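Local coordinates for protein HTH-type transcriptional regulator cbl (Escherichia coli K12, PDB 2FYI) that probably acts as an accessory transcriptional regulator of the cys regulon, this chain being the cofactor-binding domain of a LysR-type DNA-binding protein, at residues 84-92 / 118-128. Numbering follows the deposited sequence. Where two conformers were deposited one is given.
Sequences WFRWHHSLL and YRQGITGRSRI
The imidazole of His89 lies edge-on to the loop that leads into helix 125-134, with Ile128 over one of its faces. The apolar CG1-CD1 arm of Ile128 lays its methyl over the centre of that face, CD1 3.9 Å from the centroid of the His89 ring and 7° off the ring normal, a CH-pi contact. The benzo edge of Trp87, at CZ3, points at the opposite face, off-centre toward the imidazole rim and nearly perpendicular to it. The imidazole edge does the polar work: His89 NE2 donates to Thr123 O at 2.7 Å, with an N-H...O angle of 162°. That oxygen lies almost in the imidazole plane; the bond and the two neighbours together fix the ring's rotation. His89 CG stands anti to its own carbonyl carbon (chi1 -67°), which carries the ring toward the loop. Gly124, at the N-cap, suits its place through its positive phi, and lets the His89 edge approach the backbone. Thr123 turns CG2 to Trp87 CH2, 3.5 Å away, while its OG1 bonds to Thr23 of helix 22-27; Trp87 NE1 is held by Ser70. Tyr118 CE1 meets His89 CD2, and Tyr118 OH bonds to Ser148 and Ala165. The contact thus ties the long strand 79-94, which runs between the two lobes, to a helix N-terminus probably beside the interdomain cleft, as in the periplasmic-binding-protein-like fold of LysR effector domains.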
# COMPACT_ATOMS: atom_id res chain seq x y z
N TRP A 84 -12.58 -17.15 -5.24
CA TRP A 84 -11.49 -17.40 -6.15
C TRP A 84 -10.54 -18.48 -5.60
O TRP A 84 -10.36 -19.51 -6.24
CB TRP A 84 -10.79 -16.11 -6.50
CG TRP A 84 -9.69 -16.28 -7.45
CD1 TRP A 84 -9.41 -17.40 -8.20
CD2 TRP A 84 -8.72 -15.30 -7.80
NE1 TRP A 84 -8.32 -17.16 -8.99
CE2 TRP A 84 -7.87 -15.88 -8.76
CE3 TRP A 84 -8.49 -13.98 -7.40
CZ2 TRP A 84 -6.80 -15.19 -9.31
CZ3 TRP A 84 -7.43 -13.30 -7.95
CH2 TRP A 84 -6.59 -13.91 -8.89
N PHE A 85 -9.96 -18.26 -4.43
CA PHE A 85 -9.19 -19.31 -3.76
C PHE A 85 -9.12 -19.01 -2.26
O PHE A 85 -9.51 -17.92 -1.82
CB PHE A 85 -7.79 -19.43 -4.35
CG PHE A 85 -7.01 -18.18 -4.26
CD1 PHE A 85 -6.31 -17.88 -3.10
CD2 PHE A 85 -7.02 -17.26 -5.31
CE1 PHE A 85 -5.59 -16.69 -2.99
CE2 PHE A 85 -6.30 -16.04 -5.21
CZ PHE A 85 -5.59 -15.76 -4.04
N ARG A 86 -8.64 -19.98 -1.48
CA ARG A 86 -8.42 -19.77 -0.04
C ARG A 86 -6.96 -19.59 0.36
O ARG A 86 -6.05 -20.03 -0.33
CB ARG A 86 -9.11 -20.82 0.79
CG ARG A 86 -10.57 -20.67 0.66
CD ARG A 86 -11.24 -21.98 0.82
NE ARG A 86 -11.94 -22.03 2.11
CZ ARG A 86 -11.44 -22.52 3.25
NH1 ARG A 86 -10.21 -23.07 3.32
NH2 ARG A 86 -12.20 -22.47 4.33
N TRP A 87 -6.75 -18.89 1.47
CA TRP A 87 -5.40 -18.59 1.92
C TRP A 87 -5.32 -18.35 3.41
O TRP A 87 -6.32 -18.02 4.05
CB TRP A 87 -4.89 -17.37 1.22
CG TRP A 87 -5.65 -16.15 1.50
CD1 TRP A 87 -6.73 -15.69 0.82
CD2 TRP A 87 -5.37 -15.18 2.52
NE1 TRP A 87 -7.14 -14.49 1.34
CE2 TRP A 87 -6.33 -14.15 2.39
CE3 TRP A 87 -4.41 -15.08 3.54
CZ2 TRP A 87 -6.34 -13.03 3.23
CZ3 TRP A 87 -4.43 -13.97 4.37
CH2 TRP A 87 -5.39 -12.96 4.22
N HIS A 88 -4.10 -18.50 3.94
CA HIS A 88 -3.85 -18.40 5.37
C HIS A 88 -2.76 -17.40 5.66
O HIS A 88 -1.90 -17.12 4.82
CB HIS A 88 -3.33 -19.72 5.89
CG HIS A 88 -4.38 -20.76 6.06
ND1 HIS A 88 -5.04 -20.96 7.25
CD2 HIS A 88 -4.87 -21.68 5.20
CE1 HIS A 88 -5.90 -21.95 7.12
NE2 HIS A 88 -5.81 -22.41 5.89
N HIS A 89 -2.76 -16.89 6.88
CA HIS A 89 -1.65 -16.06 7.32
C HIS A 89 -0.46 -16.91 7.69
O HIS A 89 -0.60 -18.03 8.20
CB HIS A 89 -2.03 -15.24 8.52
CG HIS A 89 -3.06 -14.21 8.24
ND1 HIS A 89 -4.37 -14.33 8.66
CD2 HIS A 89 -2.99 -13.03 7.58
CE1 HIS A 89 -5.05 -13.28 8.27
NE2 HIS A 89 -4.24 -12.47 7.61
N SER A 90 0.73 -16.38 7.48
CA SER A 90 1.85 -17.03 8.08
C SER A 90 2.72 -16.04 8.88
O SER A 90 2.45 -14.84 8.92
CB SER A 90 2.61 -17.91 7.09
OG SER A 90 3.32 -17.16 6.14
N LEU A 91 3.71 -16.56 9.60
CA LEU A 91 4.43 -15.73 10.56
C LEU A 91 5.77 -15.40 9.96
O LEU A 91 6.51 -16.30 9.56
CB LEU A 91 4.57 -16.48 11.90
CG LEU A 91 5.17 -15.69 13.07
CD1 LEU A 91 4.35 -14.47 13.35
CD2 LEU A 91 5.23 -16.52 14.31
N LEU A 92 6.07 -14.11 9.86
CA LEU A 92 7.35 -13.67 9.26
C LEU A 92 8.34 -13.18 10.32
O LEU A 92 8.07 -12.22 11.03
CB LEU A 92 7.08 -12.58 8.22
CG LEU A 92 8.25 -12.02 7.40
CD1 LEU A 92 8.83 -13.09 6.53
CD2 LEU A 92 7.81 -10.83 6.55
N TYR A 118 -1.83 -6.42 9.53
CA TYR A 118 -2.80 -5.59 8.82
C TYR A 118 -3.72 -4.86 9.77
O TYR A 118 -4.01 -5.33 10.85
CB TYR A 118 -3.64 -6.45 7.86
CG TYR A 118 -2.78 -7.25 6.94
CD1 TYR A 118 -2.69 -8.64 7.09
CD2 TYR A 118 -2.03 -6.64 5.95
CE1 TYR A 118 -1.89 -9.39 6.27
CE2 TYR A 118 -1.22 -7.38 5.12
CZ TYR A 118 -1.15 -8.76 5.29
OH TYR A 118 -0.36 -9.54 4.48
N ARG A 119 -4.18 -3.69 9.37
CA ARG A 119 -5.12 -2.96 10.16
C ARG A 119 -6.49 -3.67 10.13
O ARG A 119 -6.74 -4.48 9.26
CB ARG A 119 -5.23 -1.57 9.58
CG ARG A 119 -6.52 -1.39 8.88
CD ARG A 119 -6.48 -0.31 7.86
NE ARG A 119 -6.10 1.00 8.39
CZ ARG A 119 -6.39 2.12 7.75
NH1 ARG A 119 -7.08 2.04 6.63
NH2 ARG A 119 -6.01 3.29 8.23
N GLN A 120 -7.39 -3.36 11.06
CA GLN A 120 -8.69 -4.03 11.11
C GLN A 120 -9.43 -3.74 9.86
O GLN A 120 -9.37 -2.63 9.37
CB GLN A 120 -9.52 -3.53 12.27
CG GLN A 120 -8.73 -3.35 13.52
CD GLN A 120 -9.55 -3.61 14.76
OE1 GLN A 120 -10.38 -2.79 15.17
NE2 GLN A 120 -9.33 -4.76 15.38
N GLY A 121 -10.14 -4.74 9.36
CA GLY A 121 -10.94 -4.59 8.17
C GLY A 121 -10.25 -5.09 6.91
O GLY A 121 -10.88 -5.20 5.86
N ILE A 122 -8.96 -5.38 7.00
CA ILE A 122 -8.21 -5.72 5.80
C ILE A 122 -7.20 -6.87 5.93
O ILE A 122 -6.54 -7.06 6.96
CB ILE A 122 -7.49 -4.48 5.18
CG1 ILE A 122 -6.35 -4.00 6.08
CG2 ILE A 122 -8.48 -3.37 4.92
CD1 ILE A 122 -5.11 -3.76 5.34
N THR A 123 -7.10 -7.61 4.83
CA THR A 123 -6.32 -8.85 4.72
C THR A 123 -6.43 -9.82 5.91
O THR A 123 -5.44 -10.26 6.51
CB THR A 123 -4.89 -8.52 4.28
OG1 THR A 123 -4.99 -7.65 3.16
CG2 THR A 123 -4.15 -9.76 3.80
N GLY A 124 -7.67 -10.12 6.25
CA GLY A 124 -7.99 -11.19 7.18
C GLY A 124 -7.65 -10.93 8.62
O GLY A 124 -7.47 -11.86 9.38
N ARG A 125 -7.58 -9.67 9.00
CA ARG A 125 -7.13 -9.28 10.33
C ARG A 125 -8.01 -9.91 11.39
O ARG A 125 -7.55 -10.24 12.50
CB ARG A 125 -7.14 -7.75 10.45
CG ARG A 125 -7.04 -7.24 11.85
CD ARG A 125 -5.72 -7.62 12.52
NE ARG A 125 -5.81 -7.21 13.91
CZ ARG A 125 -5.51 -6.00 14.37
NH1 ARG A 125 -5.03 -5.05 13.58
NH2 ARG A 125 -5.69 -5.74 15.65
N SER A 126 -9.27 -10.11 11.05
CA SER A 126 -10.20 -10.59 12.05
C SER A 126 -10.00 -12.08 12.32
O SER A 126 -10.38 -12.56 13.38
CB SER A 126 -11.63 -10.33 11.65
OG SER A 126 -11.81 -10.92 10.39
N ARG A 127 -9.41 -12.80 11.38
CA ARG A 127 -9.04 -14.16 11.69
C ARG A 127 -7.98 -14.13 12.77
O ARG A 127 -7.97 -15.00 13.64
CB ARG A 127 -8.50 -14.91 10.49
CG ARG A 127 -9.42 -14.92 9.34
CD ARG A 127 -10.58 -15.72 9.67
NE ARG A 127 -11.74 -15.07 9.10
CZ ARG A 127 -12.29 -15.40 7.93
NH1 ARG A 127 -11.79 -16.37 7.17
NH2 ARG A 127 -13.36 -14.75 7.52
N ILE A 128 -7.10 -13.14 12.70
CA ILE A 128 -6.08 -12.95 13.73
C ILE A 128 -6.70 -12.55 15.08
O ILE A 128 -6.46 -13.21 16.09
CB ILE A 128 -5.01 -11.93 13.28
CG1 ILE A 128 -4.29 -12.42 12.02
CG2 ILE A 128 -3.99 -11.65 14.40
CD1 ILE A 128 -3.43 -11.34 11.33